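PTS system fructose-specific EIIB component (Bacillus subtilis, PDB 1BLE) takes part in fructose uptake as the IIB subunit of the lev phosphotransferase system, accepting a phosphoryl group from phospho-EIIA and passing it to the incoming sugar. Local coordinates at residues A[87-91]-A[130-134]. Sequence-based numbering, arbitrary orientation.
Sequences PSDIV and AFETL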
loop_
_atom_site.group_PDB
_atom_site.type_symbol
_atom_site.label_atom_id
_atom_site.label_comp_id
_atom_site.label_asym_id
_atom_site.label_seq_id
_atom_site.Cartn_x
_atom_site.Cartn_y
_atom_site.Cartn_z
ATOM N N PRO A 87 9.450 -21.063 10.279
ATOM C CA PRO A 87 10.869 -21.088 10.694
ATOM C C PRO A 87 11.933 -21.343 9.569
ATOM O O PRO A 87 13.137 -21.125 9.778
ATOM C CB PRO A 87 10.899 -22.208 11.727
ATOM C CG PRO A 87 9.444 -22.472 12.038
ATOM C CD PRO A 87 8.747 -22.253 10.770
ATOM N N SER A 88 11.521 -21.758 8.375
ATOM C CA SER A 88 12.491 -22.006 7.330
ATOM C C SER A 88 13.008 -20.715 6.730
ATOM O O SER A 88 14.195 -20.575 6.455
ATOM C CB SER A 88 11.880 -22.885 6.266
ATOM O OG SER A 88 11.199 -23.954 6.893
ATOM N N ASP A 89 12.123 -19.769 6.482
ATOM C CA ASP A 89 12.559 -18.508 5.934
ATOM C C ASP A 89 13.495 -17.829 6.958
ATOM O O ASP A 89 14.294 -17.001 6.565
ATOM C CB ASP A 89 11.354 -17.614 5.652
ATOM C CG ASP A 89 10.473 -18.132 4.542
ATOM O OD1 ASP A 89 11.002 -18.467 3.471
ATOM O OD2 ASP A 89 9.237 -18.145 4.720
ATOM N N ILE A 90 13.385 -18.141 8.255
ATOM C CA ILE A 90 14.274 -17.514 9.247
ATOM C C ILE A 90 15.656 -18.106 9.064
ATOM O O ILE A 90 16.664 -17.420 9.180
ATOM C CB ILE A 90 13.864 -17.754 10.695
ATOM C CG1 ILE A 90 12.482 -17.167 10.993
ATOM C CG2 ILE A 90 14.846 -17.059 11.575
ATOM C CD1 ILE A 90 12.116 -17.163 12.480
ATOM N N VAL A 91 15.675 -19.405 8.780
ATOM C CA VAL A 91 16.911 -20.147 8.514
ATOM C C VAL A 91 17.473 -19.581 7.202
ATOM O O VAL A 91 18.610 -19.122 7.184
ATOM C CB VAL A 91 16.636 -21.691 8.417
ATOM C CG1 VAL A 91 17.671 -22.378 7.521
ATOM C CG2 VAL A 91 16.595 -22.313 9.831
ATOM N N ALA A 130 13.433 -27.217 10.811
ATOM C CA ALA A 130 13.870 -25.813 10.899
ATOM C C ALA A 130 13.948 -25.252 12.324
ATOM O O ALA A 130 14.860 -24.450 12.634
ATOM C CB ALA A 130 13.032 -24.929 10.005
ATOM N N PHE A 131 12.992 -25.637 13.179
ATOM C CA PHE A 131 13.034 -25.214 14.572
ATOM C C PHE A 131 14.297 -25.873 15.171
ATOM O O PHE A 131 14.962 -25.268 16.024
ATOM C CB PHE A 131 11.787 -25.650 15.345
ATOM C CG PHE A 131 10.616 -24.696 15.231
ATOM C CD1 PHE A 131 10.777 -23.328 15.456
ATOM C CD2 PHE A 131 9.329 -25.174 14.928
ATOM C CE1 PHE A 131 9.675 -22.459 15.382
ATOM C CE2 PHE A 131 8.232 -24.318 14.851
ATOM C CZ PHE A 131 8.398 -22.966 15.076
ATOM N N GLU A 132 14.634 -27.098 14.728
ATOM C CA GLU A 132 15.845 -27.786 15.215
ATOM C C GLU A 132 17.040 -26.934 14.788
ATOM O O GLU A 132 17.708 -26.310 15.631
ATOM C CB GLU A 132 16.000 -29.203 14.622
ATOM C CG GLU A 132 14.846 -30.207 14.879
ATOM C CD GLU A 132 14.814 -30.828 16.293
ATOM O OE1 GLU A 132 15.288 -30.191 17.272
ATOM O OE2 GLU A 132 14.271 -31.960 16.424
ATOM N N THR A 133 17.259 -26.855 13.476
ATOM C CA THR A 133 18.348 -26.047 12.923
ATOM C C THR A 133 18.536 -24.689 13.642
ATOM O O THR A 133 19.625 -24.146 13.686
ATOM C CB THR A 133 18.063 -25.704 11.460
ATOM O OG1 THR A 133 17.787 -26.895 10.713
ATOM C CG2 THR A 133 19.218 -24.945 10.852
ATOM N N LEU A 134 17.441 -24.122 14.135
ATOM C CA LEU A 134 17.470 -22.827 14.792
ATOM C C LEU A 134 18.074 -22.884 16.160
ATOM O O LEU A 134 18.600 -21.881 16.659
ATOM C CB LEU A 134 16.072 -22.239 14.860
ATOM C CG LEU A 134 15.611 -21.735 13.510
ATOM C CD1 LEU A 134 14.166 -21.327 13.607
ATOM C CD2 LEU A 134 16.512 -20.586 13.093
#
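Pro-87, Val-91 and Leu-134 bury the most surface where helices 88-94 and 125-136 lie side by side on one face of the central sheet of this open alpha/beta fold. The two helices advance in the same general direction. Ser-88 is level with Ala-130, and Val-91 with Leu-134. The contact is apolar packing, away from His-15, the histidine that carries the phosphoryl group during catalysis.

Pro-87 meets three residues. Pro-87 CG sits over one face of the Phe-131 ring in a CH-pi contact, 3.4 Å from the centroid and 19° off the ring normal. Pro-87 CB lies 3.9 Å from Ala-130 CB and also reaches Leu-134 CD1. The backbone O of Pro-87 accepts a helical bond from Val-91 N.

The Phe-131 ring also touches Ile-9, Val-105 and Leu-141 of the sheet, and meets the ring of Phe-154. A serine here has no ring, and would probably leave a gap between Pro-87 CG and these strands, and Phe-154 without this aromatic neighbour.

Leu-134 divides its branches. CD1 goes to the proline. Leu-134 CD2 goes to Val-91 and, more loosely, to Ile-90 CG2 at 4.2 Å. The side chains of Leu-134 and Ile-90 cross at about a right angle.

Val-91 holds CG1 anti to its backbone N (chi1 153°), which turns CG2 to the neighbouring helix. Val-91 CG2 lies 3.7 Å from Leu-134 CD2. The same methyl, Val-91 CG2, is 3.9 Å from Thr-133 CG2.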